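Local coordinates for pectate lyase II (Xanthomonas campestris pv. campestris, PDB 2QY1), which probably cleaves pectate by lyase action, as a secreted member of polysaccharide lyase family 1 involved in polysaccharide degradation, at residues F49-A63 and M102-D114. The protein carries 2 engineered substitutions. Residues are numbered along the deposited sequence; the frame is centred on the assembly and turned at random.
Sequences FGTIKDVCAQWKLPA and MTIGLLQGGEDAD
Q58 and Q108 tie a long excursion, 49-63, to the loop leaving strand 103-105, each glutamine giving its amide N-H to a backbone carbonyl of the other segment. NE2 of Q58 reaches O of L106 at 2.9 Å in a nearly straight bond, with that oxygen close to the plane of the Q58 side-chain amide. The side chain gets there by bending at chi2 (-52°). Q108 is instead extended beyond CG, which carries NE2 past L61 to O of P62 at 2.8 Å, almost in line with the carbonyl. The two side-chain amides are nearly perpendicular (85°), and one water bridges them, accepting from NE2 of Q58 and donating to OE1 of Q108.

Backbone bonding centres on O of Q58, which closes the type I turn 58-61 by accepting from N of L61 and takes N of G109 (3.1 Å) from the opposite face of its plane. Glycine at G110 permits a close approach here: CB of W59 lies 3.7 Å from CA of G110.

Apolar contacts occupy the other end. L106 meets CD1 of I52 through its CB (3.8 Å) and CG2 of V55 through CD2. Beyond these, the edge of the F49 ring faces O of G105, while the ring also packs edge-to-face with F137. With the C56-C143 disulfide adding a covalent link to the loop that follows strand 129-137, this is a long loop folded against the parallel beta-helix of the pectate lyase family.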
ATOM      1  N   PHE A  49     -17.578  -2.741  12.897  1.00 22.77           N
ATOM      2  CA  PHE A  49     -16.446  -2.128  13.595  1.00 22.75           C
ATOM      3  C   PHE A  49     -16.839  -1.512  14.939  1.00 22.83           C
ATOM      4  O   PHE A  49     -15.986  -1.310  15.808  1.00 22.75           O
ATOM      5  CB  PHE A  49     -15.748  -1.099  12.699  1.00 22.72           C
ATOM      6  CG  PHE A  49     -15.074  -1.705  11.501  1.00 22.22           C
ATOM      7  CD1 PHE A  49     -13.889  -2.429  11.642  1.00 22.08           C
ATOM      8  CD2 PHE A  49     -15.623  -1.560  10.231  1.00 21.97           C
ATOM      9  CE1 PHE A  49     -13.266  -3.001  10.533  1.00 21.67           C
ATOM     10  CE2 PHE A  49     -15.004  -2.123   9.115  1.00 21.95           C
ATOM     11  CZ  PHE A  49     -13.822  -2.845   9.268  1.00 22.19           C
ATOM     12  N   GLY A  50     -18.132  -1.241  15.108  1.00 22.93           N
ATOM     13  CA  GLY A  50     -18.678  -0.761  16.378  1.00 23.08           C
ATOM     14  C   GLY A  50     -18.521  -1.743  17.527  1.00 23.22           C
ATOM     15  O   GLY A  50     -18.629  -1.359  18.696  1.00 23.51           O
ATOM     16  N   THR A  51     -18.266  -3.010  17.200  1.00 23.22           N
ATOM     17  CA  THR A  51     -18.031  -4.048  18.208  1.00 23.46           C
ATOM     18  C   THR A  51     -16.679  -3.885  18.912  1.00 23.54           C
ATOM     19  O   THR A  51     -16.439  -4.499  19.953  1.00 23.44           O
ATOM     20  CB  THR A  51     -18.129  -5.474  17.616  1.00 23.47           C
ATOM     21  OG1 THR A  51     -17.129  -5.648  16.603  1.00 23.31           O
ATOM     22  CG2 THR A  51     -19.511  -5.716  17.017  1.00 23.78           C
ATOM     23  N   ILE A  52     -15.800  -3.070  18.330  1.00 23.70           N
ATOM     24  CA  ILE A  52     -14.518  -2.732  18.953  1.00 23.88           C
ATOM     25  C   ILE A  52     -14.687  -1.459  19.791  1.00 24.09           C
ATOM     26  O   ILE A  52     -14.667  -0.339  19.269  1.00 24.31           O
ATOM     27  CB  ILE A  52     -13.379  -2.587  17.905  1.00 23.85           C
ATOM     28  CG1 ILE A  52     -13.235  -3.878  17.088  1.00 23.63           C
ATOM     29  CG2 ILE A  52     -12.054  -2.230  18.584  1.00 23.66           C
ATOM     30  CD1 ILE A  52     -12.451  -3.722  15.785  1.00 23.88           C
ATOM     31  N   LYS A  53     -14.867  -1.653  21.094  1.00 24.26           N
ATOM     32  CA  LYS A  53     -15.169  -0.559  22.020  1.00 24.55           C
ATOM     33  C   LYS A  53     -13.909   0.125  22.550  1.00 24.34           C
ATOM     34  O   LYS A  53     -13.977   1.220  23.121  1.00 24.43           O
ATOM     35  CB  LYS A  53     -16.025  -1.065  23.186  1.00 24.74           C
ATOM     36  CG  LYS A  53     -17.507  -1.249  22.857  1.00 25.89           C
ATOM     37  CD  LYS A  53     -17.793  -2.610  22.233  1.00 26.99           C
ATOM     38  CE  LYS A  53     -19.286  -2.897  22.171  1.00 27.69           C
ATOM     39  NZ  LYS A  53     -20.015  -2.026  21.201  1.00 27.93           N
ATOM     40  N   ASP A  54     -12.767  -0.531  22.356  1.00 23.85           N
ATOM     41  CA  ASP A  54     -11.480  -0.003  22.783  1.00 23.35           C
ATOM     42  C   ASP A  54     -10.445  -0.285  21.702  1.00 22.69           C
ATOM     43  O   ASP A  54     -10.081  -1.434  21.466  1.00 22.50           O
ATOM     44  CB  ASP A  54     -11.064  -0.631  24.118  1.00 23.61           C
ATOM     45  CG  ASP A  54      -9.786  -0.026  24.692  1.00 24.30           C
ATOM     46  OD1 ASP A  54      -9.328   1.038  24.209  1.00 25.24           O
ATOM     47  OD2 ASP A  54      -9.240  -0.623  25.645  1.00 24.54           O
ATOM     48  N   VAL A  55      -9.995   0.780  21.043  1.00 22.07           N
ATOM     49  CA  VAL A  55      -8.971   0.707  19.999  1.00 21.73           C
ATOM     50  C   VAL A  55      -7.690   0.040  20.527  1.00 20.98           C
ATOM     51  O   VAL A  55      -6.980  -0.647  19.787  1.00 20.87           O
ATOM     52  CB  VAL A  55      -8.680   2.127  19.425  1.00 21.78           C
ATOM     53  CG1 VAL A  55      -7.317   2.205  18.765  1.00 22.52           C
ATOM     54  CG2 VAL A  55      -9.773   2.534  18.436  1.00 22.43           C
ATOM     55  N   CYS A  56      -7.435   0.220  21.820  1.00 20.23           N
ATOM     56  CA  CYS A  56      -6.218  -0.278  22.454  1.00 19.52           C
ATOM     57  C   CYS A  56      -6.271  -1.737  22.917  1.00 19.37           C
ATOM     58  O   CYS A  56      -5.300  -2.256  23.477  1.00 19.22           O
ATOM     59  CB  CYS A  56      -5.792   0.668  23.577  1.00 19.44           C
ATOM     60  SG  CYS A  56      -5.152   2.212  22.899  1.00 18.59           S
ATOM     61  N   ALA A  57      -7.397  -2.397  22.658  1.00 19.13           N
ATOM     62  CA  ALA A  57      -7.530  -3.831  22.914  1.00 19.01           C
ATOM     63  C   ALA A  57      -6.849  -4.657  21.823  1.00 18.90           C
ATOM     64  O   ALA A  57      -6.472  -5.808  22.052  1.00 18.75           O
ATOM     65  CB  ALA A  57      -8.999  -4.222  23.022  1.00 19.09           C
ATOM     66  N   GLN A  58      -6.680  -4.055  20.650  1.00 18.76           N
ATOM     67  CA  GLN A  58      -6.291  -4.792  19.446  1.00 18.80           C
ATOM     68  C   GLN A  58      -4.854  -5.320  19.451  1.00 18.77           C
ATOM     69  O   GLN A  58      -4.626  -6.486  19.118  1.00 18.83           O
ATOM     70  CB  GLN A  58      -6.562  -3.959  18.186  1.00 18.70           C
ATOM     71  CG  GLN A  58      -8.010  -3.477  18.035  1.00 19.06           C
ATOM     72  CD  GLN A  58      -9.018  -4.605  18.173  1.00 19.26           C
ATOM     73  OE1 GLN A  58      -9.393  -4.990  19.287  1.00 19.05           O
ATOM     74  NE2 GLN A  58      -9.466  -5.138  17.043  1.00 19.30           N
ATOM     75  N   TRP A  59      -3.901  -4.478  19.854  1.00 18.65           N
ATOM     76  CA  TRP A  59      -2.477  -4.831  19.783  1.00 18.66           C
ATOM     77  C   TRP A  59      -2.124  -6.034  20.654  1.00 18.97           C
ATOM     78  O   TRP A  59      -1.180  -6.773  20.359  1.00 18.74           O
ATOM     79  CB  TRP A  59      -1.590  -3.621  20.118  1.00 18.40           C
ATOM     80  CG  TRP A  59      -1.570  -3.211  21.569  1.00 18.11           C
ATOM     81  CD1 TRP A  59      -2.391  -2.307  22.179  1.00 18.00           C
ATOM     82  CD2 TRP A  59      -0.667  -3.679  22.581  1.00 18.11           C
ATOM     83  NE1 TRP A  59      -2.065  -2.190  23.511  1.00 17.83           N
ATOM     84  CE2 TRP A  59      -1.009  -3.020  23.783  1.00 17.82           C
ATOM     85  CE3 TRP A  59       0.392  -4.598  22.590  1.00 18.35           C
ATOM     86  CZ2 TRP A  59      -0.328  -3.248  24.983  1.00 17.98           C
ATOM     87  CZ3 TRP A  59       1.073  -4.824  23.786  1.00 17.91           C
ATOM     88  CH2 TRP A  59       0.706  -4.152  24.965  1.00 18.27           C
ATOM     89  N   LYS A  60      -2.916  -6.220  21.709  1.00 19.19           N
ATOM     90  CA  LYS A  60      -2.739  -7.280  22.696  1.00 20.04           C
ATOM     91  C   LYS A  60      -3.185  -8.647  22.177  1.00 19.73           C
ATOM     92  O   LYS A  60      -2.767  -9.684  22.701  1.00 19.94           O
ATOM     93  CB  LYS A  60      -3.553  -6.946  23.949  1.00 20.04           C
ATOM     94  CG  LYS A  60      -3.387  -5.517  24.458  1.00 21.07           C
ATOM     95  CD  LYS A  60      -4.311  -5.241  25.638  1.00 21.44           C
ATOM     96  CE  LYS A  60      -3.903  -3.982  26.382  1.00 23.30           C
ATOM     97  NZ  LYS A  60      -2.667  -4.214  27.182  1.00 25.35           N
ATOM     98  N   LEU A  61      -4.044  -8.639  21.160  1.00 19.44           N
ATOM     99  CA  LEU A  61      -4.650  -9.863  20.639  1.00 19.20           C
ATOM    100  C   LEU A  61      -3.848 -10.430  19.466  1.00 19.23           C
ATOM    101  O   LEU A  61      -3.141  -9.680  18.787  1.00 19.17           O
ATOM    102  CB  LEU A  61      -6.102  -9.593  20.218  1.00 19.10           C
ATOM    103  CG  LEU A  61      -7.051  -9.123  21.327  1.00 18.89           C
ATOM    104  CD1 LEU A  61      -8.352  -8.587  20.739  1.00 18.61           C
ATOM    105  CD2 LEU A  61      -7.327 -10.242  22.322  1.00 19.02           C
ATOM    106  N   PRO A  62      -3.937 -11.757  19.236  1.00 19.21           N
ATOM    107  CA  PRO A  62      -3.285 -12.347  18.062  1.00 19.26           C
ATOM    108  C   PRO A  62      -3.859 -11.838  16.743  1.00 19.30           C
ATOM    109  O   PRO A  62      -5.054 -11.523  16.658  1.00 19.15           O
ATOM    110  CB  PRO A  62      -3.549 -13.851  18.215  1.00 19.31           C
ATOM    111  CG  PRO A  62      -4.691 -13.962  19.152  1.00 19.40           C
ATOM    112  CD  PRO A  62      -4.606 -12.779  20.066  1.00 19.32           C
ATOM    113  N   ALA A  63      -3.001 -11.763  15.728  1.00 19.31           N
ATOM    114  CA  ALA A  63      -3.404 -11.330  14.394  1.00 19.74           C
ATOM    115  C   ALA A  63      -4.371 -12.322  13.751  1.00 20.10           C
ATOM    116  O   ALA A  63      -4.325 -13.521  14.033  1.00 20.12           O
ATOM    117  CB  ALA A  63      -2.177 -11.143  13.508  1.00 19.74           C
ATOM    118  N   MET A 102     -11.807  -4.479  -0.756  1.00 19.83           N
ATOM    119  CA  MET A 102     -11.833  -4.894   0.644  1.00 19.79           C
ATOM    120  C   MET A 102     -11.793  -3.684   1.566  1.00 19.89           C
ATOM    121  O   MET A 102     -11.049  -2.732   1.323  1.00 19.82           O
ATOM    122  CB  MET A 102     -10.658  -5.824   0.973  1.00 19.58           C
ATOM    123  CG  MET A 102     -10.720  -7.194   0.306  1.00 19.73           C
ATOM    124  SD  MET A 102     -12.040  -8.234   0.954  1.00 19.63           S
ATOM    125  CE  MET A 102     -11.268  -8.860   2.450  1.00 17.93           C
ATOM    126  N   THR A 103     -12.609  -3.725   2.614  1.00 20.07           N
ATOM    127  CA  THR A 103     -12.551  -2.739   3.684  1.00 20.03           C
ATOM    128  C   THR A 103     -11.945  -3.429   4.900  1.00 20.24           C
ATOM    129  O   THR A 103     -12.552  -4.337   5.481  1.00 20.24           O
ATOM    130  CB  THR A 103     -13.942  -2.148   3.992  1.00 20.11           C
ATOM    131  OG1 THR A 103     -14.440  -1.478   2.827  1.00 19.55           O
ATOM    132  CG2 THR A 103     -13.874  -1.155   5.144  1.00 20.02           C
ATOM    133  N   ILE A 104     -10.734  -2.999   5.255  1.00 20.16           N
ATOM    134  CA  ILE A 104      -9.915  -3.654   6.274  1.00 19.99           C
ATOM    135  C   ILE A 104      -9.616  -2.653   7.397  1.00 20.10           C
ATOM    136  O   ILE A 104      -8.924  -1.655   7.180  1.00 20.17           O
ATOM    137  CB  ILE A 104      -8.591  -4.202   5.658  1.00 20.23           C
ATOM    138  CG1 ILE A 104      -8.890  -5.191   4.517  1.00 19.69           C
ATOM    139  CG2 ILE A 104      -7.714  -4.855   6.732  1.00 19.70           C
ATOM    140  CD1 ILE A 104      -7.670  -5.642   3.718  1.00 19.96           C
ATOM    141  N   GLY A 105     -10.143  -2.917   8.592  1.00 19.74           N
ATOM    142  CA  GLY A 105     -10.031  -1.952   9.681  1.00 19.31           C
ATOM    143  C   GLY A 105      -9.688  -2.497  11.052  1.00 19.08           C
ATOM    144  O   GLY A 105     -10.072  -3.615  11.407  1.00 18.90           O
ATOM    145  N   LEU A 106      -8.949  -1.686  11.812  1.00 18.72           N
ATOM    146  CA  LEU A 106      -8.686  -1.904  13.237  1.00 18.46           C
ATOM    147  C   LEU A 106      -8.267  -3.335  13.585  1.00 18.37           C
ATOM    148  O   LEU A 106      -8.865  -3.985  14.453  1.00 18.43           O
ATOM    149  CB  LEU A 106      -9.897  -1.462  14.070  1.00 18.30           C
ATOM    150  CG  LEU A 106     -10.208   0.039  14.058  1.00 18.47           C
ATOM    151  CD1 LEU A 106     -11.661   0.286  14.453  1.00 18.34           C
ATOM    152  CD2 LEU A 106      -9.253   0.797  14.980  1.00 18.37           C
ATOM    153  N   LEU A 107      -7.225  -3.806  12.907  1.00 18.31           N
ATOM    154  CA  LEU A 107      -6.771  -5.191  13.036  1.00 18.32           C
ATOM    155  C   LEU A 107      -6.081  -5.482  14.362  1.00 18.38           C
ATOM    156  O   LEU A 107      -5.414  -4.620  14.934  1.00 18.32           O
ATOM    157  CB  LEU A 107      -5.834  -5.561  11.883  1.00 18.35           C
ATOM    158  CG  LEU A 107      -6.352  -5.433  10.452  1.00 18.31           C
ATOM    159  CD1 LEU A 107      -5.278  -5.869   9.483  1.00 19.14           C
ATOM    160  CD2 LEU A 107      -7.612  -6.251  10.248  1.00 17.84           C
ATOM    161  N   GLN A 108      -6.262  -6.714  14.826  1.00 18.40           N
ATOM    162  CA  GLN A 108      -5.570  -7.254  15.989  1.00 18.24           C
ATOM    163  C   GLN A 108      -4.126  -7.585  15.617  1.00 18.23           C
ATOM    164  O   GLN A 108      -3.831  -7.878  14.454  1.00 18.53           O
ATOM    165  CB  GLN A 108      -6.270  -8.535  16.470  1.00 18.25           C
ATOM    166  CG  GLN A 108      -7.753  -8.362  16.824  1.00 17.98           C
ATOM    167  CD  GLN A 108      -8.448  -9.654  17.247  1.00 18.63           C
ATOM    168  OE1 GLN A 108      -9.640  -9.641  17.562  1.00 19.53           O
ATOM    169  NE2 GLN A 108      -7.714 -10.764  17.269  1.00 17.91           N
ATOM    170  N   GLY A 109      -3.232  -7.544  16.600  1.00 18.19           N
ATOM    171  CA  GLY A 109      -1.880  -8.063  16.409  1.00 18.27           C
ATOM    172  C   GLY A 109      -0.752  -7.091  16.683  1.00 18.36           C
ATOM    173  O   GLY A 109       0.390  -7.511  16.866  1.00 18.02           O
ATOM    174  N   GLY A 110      -1.064  -5.796  16.697  1.00 18.46           N
ATOM    175  CA  GLY A 110      -0.059  -4.761  16.938  1.00 18.78           C
ATOM    176  C   GLY A 110       0.961  -4.739  15.821  1.00 18.97           C
ATOM    177  O   GLY A 110       0.621  -4.460  14.674  1.00 18.85           O
ATOM    178  N   GLU A 111       2.207  -5.066  16.152  1.00 19.36           N
ATOM    179  CA  GLU A 111       3.268  -5.154  15.147  1.00 20.03           C
ATOM    180  C   GLU A 111       2.960  -6.221  14.085  1.00 20.07           C
ATOM    181  O   GLU A 111       3.463  -6.158  12.966  1.00 19.92           O
ATOM    182  CB  GLU A 111       4.620  -5.419  15.813  1.00 20.33           C
ATOM    183  CG  GLU A 111       5.801  -4.949  14.980  1.00 22.27           C
ATOM    184  CD  GLU A 111       7.115  -4.931  15.743  1.00 23.79           C
ATOM    185  OE1 GLU A 111       7.178  -5.452  16.875  1.00 24.11           O
ATOM    186  OE2 GLU A 111       8.095  -4.385  15.196  1.00 26.06           O
ATOM    187  N   ASP A 112       2.111  -7.181  14.442  1.00 20.47           N
ATOM    188  CA  ASP A 112       1.675  -8.234  13.518  1.00 20.90           C
ATOM    189  C   ASP A 112       0.375  -7.916  12.773  1.00 21.62           C
ATOM    190  O   ASP A 112      -0.114  -8.739  11.993  1.00 21.86           O
ATOM    191  CB  ASP A 112       1.539  -9.555  14.274  1.00 20.80           C
ATOM    192  CG  ASP A 112       2.837  -9.978  14.930  1.00 20.58           C
ATOM    193  OD1 ASP A 112       3.894  -9.891  14.268  1.00 21.27           O
ATOM    194  OD2 ASP A 112       2.803 -10.386  16.105  1.00 20.37           O
ATOM    195  N   ALA A 113      -0.176  -6.728  13.005  1.00 22.11           N
ATOM    196  CA  ALA A 113      -1.450  -6.328  12.399  1.00 22.94           C
ATOM    197  C   ALA A 113      -1.298  -5.749  10.987  1.00 23.33           C
ATOM    198  O   ALA A 113      -1.716  -4.619  10.724  1.00 24.12           O
ATOM    199  CB  ALA A 113      -2.184  -5.341  13.313  1.00 22.69           C
ATOM    200  N   ASP A 114      -0.698  -6.514  10.080  0.50 23.50           N
ATOM    201  CA  ASP A 114      -0.519  -6.058   8.702  0.50 23.57           C
ATOM    202  C   ASP A 114      -1.813  -6.230   7.918  0.50 23.44           C
ATOM    203  O   ASP A 114      -2.441  -7.288   7.964  0.50 23.43           O
ATOM    204  CB  ASP A 114       0.633  -6.802   8.013  0.50 23.66           C
ATOM    205  CG  ASP A 114       1.392  -5.925   7.021  0.50 23.72           C
ATOM    206  OD1 ASP A 114       2.641  -5.996   7.008  0.50 24.08           O
ATOM    207  OD2 ASP A 114       0.752  -5.167   6.258  0.50 23.17           O
TER
HETATM  208  O   HOH W   1     -11.170  -7.578  16.777  1.00 11.08           O